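Local coordinates for protein imine reductase (Bacillus cereus, PDB 4D3D) that reduces the imine 2-methylpyrroline with S selectivity, drawing on NADPH as the cofactor, at residues L83-Y88 against Y92-P97; E100-K105 against A122-D127. All blocks are in the same frame, centred on the assembly; numbering follows the deposited sequence.

Interaction 1 of 2, residues L83-Y88 against Y92-P97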
loop_
_atom_site.group_PDB
_atom_site.type_symbol
_atom_site.label_atom_id
_atom_site.label_comp_id
_atom_site.label_asym_id
_atom_site.label_seq_id
_atom_site.Cartn_x
_atom_site.Cartn_y
_atom_site.Cartn_z
ATOM N N LEU B 83 31.926 -4.470 5.154
ATOM C CA LEU B 83 31.757 -3.341 6.026
ATOM C C LEU B 83 30.316 -3.386 6.560
ATOM O O LEU B 83 29.375 -2.998 5.876
ATOM C CB LEU B 83 31.995 -2.061 5.270
ATOM C CG LEU B 83 33.397 -1.894 4.681
ATOM C CD1 LEU B 83 33.465 -0.598 3.946
ATOM C CD2 LEU B 83 34.405 -1.813 5.803
ATOM N N SER B 84 30.155 -3.917 7.750
ATOM C CA SER B 84 28.862 -3.975 8.401
ATOM C C SER B 84 28.846 -2.833 9.438
ATOM O O SER B 84 29.018 -3.054 10.634
ATOM C CB SER B 84 28.699 -5.389 8.988
ATOM O OG SER B 84 29.920 -5.963 9.512
ATOM N N LEU B 85 28.764 -1.613 8.954
ATOM C CA LEU B 85 28.862 -0.456 9.765
ATOM C C LEU B 85 27.442 0.148 9.925
ATOM O O LEU B 85 26.539 -0.126 9.155
ATOM C CB LEU B 85 29.766 0.584 9.088
ATOM C CG LEU B 85 31.167 0.076 8.686
ATOM C CD1 LEU B 85 31.983 1.121 7.898
ATOM C CD2 LEU B 85 31.913 -0.330 9.941
ATOM N N THR B 86 27.328 1.094 10.806
ATOM C CA THR B 86 26.017 1.698 11.054
ATOM C C THR B 86 25.636 2.761 10.008
ATOM O O THR B 86 24.463 3.018 9.813
ATOM C CB THR B 86 25.931 2.320 12.486
ATOM O OG1 THR B 86 26.970 3.285 12.642
ATOM C CG2 THR B 86 26.026 1.272 13.598
ATOM N N ASP B 87 26.624 3.380 9.325
ATOM C CA ASP B 87 26.393 4.482 8.397
ATOM C C ASP B 87 27.572 4.564 7.438
ATOM O O ASP B 87 28.680 4.163 7.837
ATOM C CB ASP B 87 26.357 5.787 9.182
ATOM C CG ASP B 87 25.747 6.953 8.403
ATOM O OD1 ASP B 87 26.429 7.680 7.635
ATOM O OD2 ASP B 87 24.551 7.194 8.623
ATOM N N TYR B 88 27.394 5.148 6.260
ATOM C CA TYR B 88 28.549 5.433 5.388
ATOM C C TYR B 88 29.534 6.430 5.968
ATOM O O TYR B 88 30.791 6.356 5.663
ATOM C CB TYR B 88 28.100 5.962 4.007
ATOM C CG TYR B 88 27.680 4.887 3.048
ATOM C CD1 TYR B 88 26.392 4.308 3.087
ATOM C CD2 TYR B 88 28.593 4.416 2.079
ATOM C CE1 TYR B 88 26.034 3.301 2.196
ATOM C CE2 TYR B 88 28.226 3.437 1.184
ATOM C CZ TYR B 88 26.984 2.895 1.215
ATOM O OH TYR B 88 26.733 1.838 0.359
ATOM N N TYR B 92 34.044 6.529 5.845
ATOM C CA TYR B 92 34.978 7.592 5.628
ATOM C C TYR B 92 35.851 7.817 6.831
ATOM O O TYR B 92 37.076 8.093 6.710
ATOM C CB TYR B 92 34.299 8.871 5.271
ATOM C CG TYR B 92 33.576 8.778 3.929
ATOM C CD1 TYR B 92 34.260 8.673 2.751
ATOM C CD2 TYR B 92 32.196 8.745 3.879
ATOM C CE1 TYR B 92 33.600 8.563 1.521
ATOM C CE2 TYR B 92 31.528 8.661 2.652
ATOM C CZ TYR B 92 32.210 8.559 1.489
ATOM O OH TYR B 92 31.551 8.478 0.281
ATOM N N SER B 93 35.238 7.798 8.028
ATOM C CA SER B 93 36.000 8.137 9.241
ATOM C C SER B 93 37.162 7.172 9.412
ATOM O O SER B 93 38.260 7.546 9.791
ATOM C CB SER B 93 35.008 8.086 10.446
ATOM O OG SER B 93 35.735 8.349 11.666
ATOM N N ILE B 94 36.915 5.891 9.248
ATOM C CA ILE B 94 37.962 4.895 9.506
ATOM C C ILE B 94 38.925 4.682 8.314
ATOM O O ILE B 94 40.096 4.333 8.517
ATOM C CB ILE B 94 37.399 3.540 10.004
ATOM C CG1 ILE B 94 36.591 2.850 8.947
ATOM C CG2 ILE B 94 36.548 3.655 11.304
ATOM C CD1 ILE B 94 36.189 1.475 9.252
ATOM N N LEU B 95 38.443 4.860 7.076
ATOM C CA LEU B 95 39.315 4.612 5.905
ATOM C C LEU B 95 40.062 5.809 5.357
ATOM O O LEU B 95 41.184 5.634 4.833
ATOM C CB LEU B 95 38.488 3.970 4.764
ATOM C CG LEU B 95 37.809 2.653 4.996
ATOM C CD1 LEU B 95 37.183 2.113 3.722
ATOM C CD2 LEU B 95 38.749 1.655 5.606
ATOM N N GLU B 96 39.545 7.025 5.493
ATOM C CA GLU B 96 40.211 8.241 4.940
ATOM C C GLU B 96 41.642 8.338 5.458
ATOM O O GLU B 96 42.577 8.614 4.654
ATOM C CB GLU B 96 39.430 9.554 5.188
ATOM C CG GLU B 96 40.008 10.807 4.445
ATOM C CD GLU B 96 41.230 11.410 5.130
ATOM O OE1 GLU B 96 41.337 11.249 6.373
ATOM O OE2 GLU B 96 42.144 11.941 4.410
ATOM N N PRO B 97 41.855 8.068 6.777
ATOM C CA PRO B 97 43.231 8.249 7.286
ATOM C C PRO B 97 44.186 7.222 6.783
ATOM O O PRO B 97 45.409 7.431 6.982
ATOM C CB PRO B 97 43.057 8.106 8.811
ATOM C CG PRO B 97 41.614 8.584 9.049
ATOM C CD PRO B 97 40.870 7.956 7.864
#

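Interaction 2 of 2, residues E100-K105 against A122-D127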
loop_
_atom_site.group_PDB
_atom_site.type_symbol
_atom_site.label_atom_id
_atom_site.label_comp_id
_atom_site.label_asym_id
_atom_site.label_seq_id
_atom_site.Cartn_x
_atom_site.Cartn_y
_atom_site.Cartn_z
ATOM N N GLU B 100 45.882 5.418 1.528
ATOM C CA GLU B 100 46.986 4.795 0.762
ATOM C C GLU B 100 47.082 3.261 0.821
ATOM O O GLU B 100 47.934 2.636 0.137
ATOM C CB GLU B 100 48.308 5.457 1.219
ATOM C CG GLU B 100 48.893 4.956 2.579
ATOM C CD GLU B 100 48.378 5.623 3.903
ATOM O OE1 GLU B 100 47.305 6.289 3.863
ATOM O OE2 GLU B 100 49.047 5.434 4.991
ATOM N N ASN B 101 46.249 2.604 1.631
ATOM C CA ASN B 101 46.282 1.189 1.813
ATOM C C ASN B 101 45.138 0.421 1.201
ATOM O O ASN B 101 44.928 -0.783 1.501
ATOM C CB ASN B 101 46.373 0.878 3.311
ATOM C CG ASN B 101 47.702 1.346 3.927
ATOM O OD1 ASN B 101 48.760 1.302 3.283
ATOM N ND2 ASN B 101 47.654 1.812 5.149
ATOM N N LEU B 102 44.431 1.077 0.277
ATOM C CA LEU B 102 43.182 0.455 -0.254
ATOM C C LEU B 102 43.299 -0.191 -1.639
ATOM O O LEU B 102 42.397 -0.874 -2.084
ATOM C CB LEU B 102 42.139 1.544 -0.287
ATOM C CG LEU B 102 41.696 2.196 1.056
ATOM C CD1 LEU B 102 40.752 3.347 0.861
ATOM C CD2 LEU B 102 40.989 1.136 1.903
ATOM N N PHE B 103 44.479 -0.122 -2.282
ATOM C CA PHE B 103 44.574 -0.736 -3.597
ATOM C C PHE B 103 44.348 -2.182 -3.576
ATOM O O PHE B 103 44.894 -2.907 -2.724
ATOM C CB PHE B 103 45.964 -0.498 -4.276
ATOM C CG PHE B 103 46.099 -1.224 -5.598
ATOM C CD1 PHE B 103 45.323 -0.862 -6.692
ATOM C CD2 PHE B 103 47.032 -2.292 -5.752
ATOM C CE1 PHE B 103 45.479 -1.514 -7.932
ATOM C CE2 PHE B 103 47.149 -2.931 -6.952
ATOM C CZ PHE B 103 46.373 -2.523 -8.060
ATOM N N GLY B 104 43.515 -2.649 -4.485
ATOM C CA GLY B 104 43.240 -4.042 -4.592
ATOM C C GLY B 104 42.197 -4.637 -3.632
ATOM O O GLY B 104 41.964 -5.810 -3.627
ATOM N N LYS B 105 41.646 -3.817 -2.767
ATOM C CA LYS B 105 40.653 -4.303 -1.809
ATOM C C LYS B 105 39.275 -4.212 -2.467
ATOM O O LYS B 105 39.053 -3.329 -3.299
ATOM C CB LYS B 105 40.698 -3.439 -0.569
ATOM C CG LYS B 105 42.049 -3.431 0.152
ATOM C CD LYS B 105 42.514 -4.849 0.455
ATOM C CE LYS B 105 44.011 -4.909 0.893
ATOM N NZ LYS B 105 44.415 -6.294 1.202
ATOM N N ALA B 122 31.358 4.555 -3.742
ATOM C CA ALA B 122 32.037 3.812 -4.757
ATOM C C ALA B 122 33.097 4.574 -5.505
ATOM O O ALA B 122 34.196 4.020 -5.756
ATOM C CB ALA B 122 31.022 3.275 -5.732
ATOM N N LYS B 123 32.791 5.824 -5.886
ATOM C CA LYS B 123 33.723 6.662 -6.644
ATOM C C LYS B 123 34.953 6.999 -5.767
ATOM O O LYS B 123 36.102 6.916 -6.271
ATOM C CB LYS B 123 33.057 7.929 -7.073
ATOM C CG LYS B 123 33.996 8.886 -7.792
ATOM C CD LYS B 123 34.622 8.187 -9.046
ATOM C CE LYS B 123 35.300 9.106 -10.102
ATOM N NZ LYS B 123 36.082 10.238 -9.547
ATOM N N TRP B 124 34.686 7.355 -4.501
ATOM C CA TRP B 124 35.774 7.647 -3.521
ATOM C C TRP B 124 36.723 6.482 -3.422
ATOM O O TRP B 124 37.994 6.693 -3.413
ATOM C CB TRP B 124 35.139 8.081 -2.195
ATOM C CG TRP B 124 36.105 8.604 -1.141
ATOM C CD1 TRP B 124 36.427 9.916 -0.892
ATOM C CD2 TRP B 124 36.819 7.803 -0.188
ATOM N NE1 TRP B 124 37.326 9.969 0.180
ATOM C CE2 TRP B 124 37.551 8.690 0.636
ATOM C CE3 TRP B 124 36.868 6.431 0.090
ATOM C CZ2 TRP B 124 38.346 8.222 1.690
ATOM C CZ3 TRP B 124 37.583 5.963 1.160
ATOM C CH2 TRP B 124 38.413 6.857 1.904
ATOM N N LEU B 125 36.225 5.271 -3.261
ATOM C CA LEU B 125 37.009 4.075 -3.202
ATOM C C LEU B 125 37.796 3.758 -4.473
ATOM O O LEU B 125 38.975 3.450 -4.420
ATOM C CB LEU B 125 36.184 2.867 -2.833
ATOM C CG LEU B 125 35.622 2.901 -1.386
ATOM C CD1 LEU B 125 34.568 1.855 -1.166
ATOM C CD2 LEU B 125 36.831 2.652 -0.466
ATOM N N GLU B 126 37.150 3.905 -5.638
ATOM C CA GLU B 126 37.856 3.723 -6.921
ATOM C C GLU B 126 39.019 4.689 -7.113
ATOM O O GLU B 126 40.036 4.239 -7.671
ATOM C CB GLU B 126 36.852 3.872 -8.107
ATOM C CG GLU B 126 35.783 2.805 -7.991
ATOM N N ASP B 127 38.881 5.936 -6.720
ATOM C CA ASP B 127 39.927 6.959 -6.832
ATOM C C ASP B 127 41.199 6.474 -6.011
ATOM O O ASP B 127 42.327 6.882 -6.309
ATOM C CB ASP B 127 39.500 8.274 -6.314
ATOM C CG ASP B 127 38.543 8.983 -7.272
ATOM O OD1 ASP B 127 38.422 8.481 -8.415
ATOM O OD2 ASP B 127 37.986 10.006 -6.869
#

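Interaction 1 of 2, residues L83-Y88 against Y92-P97
The ring of Tyr92 overlaps the carbonyl of Tyr88 one helical turn earlier, its CD2 standing 3.3 Å from Tyr88 O. Tyr92 CG sits beside its own backbone N and anti to the carbonyl carbon (chi1 -65°), and this torsion brings CD2 close to the oxygen that the backbone N also uses, the oxygen approaching the ring obliquely. That second interaction is the helical hydrogen bond from Tyr92 N to Tyr88 O, 3.3 Å long and bent little at the hydrogen (161°). The same carbonyl oxygen thus takes the N-H and has a ring carbon beside it. The next turn continues the pattern, with Glu96 N bonded to Tyr92 O at 3.0 Å.

On another side of the helix the contact is apolar and looser. Leu85 and Ile94 both start out toward the opposing segment and meet through their terminal methyls, Leu85 CD1 to Ile94 CD1 at 4.4 Å. Ile94 reaches that far because its CG1 branch is extended (chi2 171°). The loop that carries Leu85 turns into the helix just after Asp87, the N-cap residue, whose OD1, in one of two conformers, accepts a hydrogen bond from Asn89 N.

The contact thus joins the exit of a strand to the helix that follows it, the usual passage of an alternating beta-alpha domain. Leu85 and Ile94 both rest on Ile27 of strand 23-27, and Leu85 also touches the glycine-rich turn that probably corresponds to the dinucleotide-binding motif of the Rossmann fold. Tyr88 packs on Ala118 and Ala121 of helix 115-127, while the Leu83 side chain, at the end of strand 80-83, touches Met91 of helix 88-95 and Leu107 of the neighbouring strand 106-109.

Interaction 2 of 2, residues E100-K105 against A122-D127
Leu102 meets the helix through a single methyl, CD1, which touches two consecutive residues, Trp124 and Leu125. Its CG stands beside the backbone N (chi1 -63°) and chi2 is extended at 175°, a conformation that carries CD1 outward from the loop. The methyl lies 4.1 Å from CZ3 on the benzo part of the Trp124 indole, and the two side chains cross at about a right angle. It is almost as close to the second partner, with Leu125 CD2 at 4.2 Å.

The helical side chains arrive by different torsions. Trp124 has CG anti to its backbone N, which swings the indole round so that its six-membered ring comes nearer the loop than its starting bond suggests. Leu125 instead keeps CG beside the backbone N and brings CD2 to the edge of the indole, within the ring plane. The result is a small apolar cluster of one ring and two leucines. Farther round the helix, Lys123 NZ is bonded to Asp127 OD1 at 3.1 Å through the syn lone pair, an intrahelical salt bridge between residues four apart.

A type II beta turn from Leu102 to Lys105 takes the chain away from this cluster, closed by Lys105 N to Leu102 O at 3.1 Å. Gly104 occupies its third position with positive phi, as such turns favour. Arg128 makes a cation-pi contact with the indole. The turn leads into strand 106-109, with helix 115-127 packed beside it, and the arrangement is typical of the alpha/beta layering of a Rossmann-type domain, here probably the one that binds NADPH.

Overall arrangement
Both contacts belong to the Rossmann-type domain and follow one another along the chain, their centres about 13 Å apart. Interaction 1 is the more local and only partly buried; it combines a backbone hydrogen bond with one methyl contact as strand 80-83 gives way to helix 88-95. Interaction 2 is buried and purely apolar between its segments, linking the turn before strand 106-109 to helix 115-127. The two meet at the indole of Trp124 and at Leu125: Tyr92 packs edge-to-face with the indole, Tyr92 CE1 lying 3.7 Å from Trp124 CG, and Leu95 CD1 reaches Leu125 CD2 at 4.2 Å. Helix 88-95 thereby packs directly on helix 115-127.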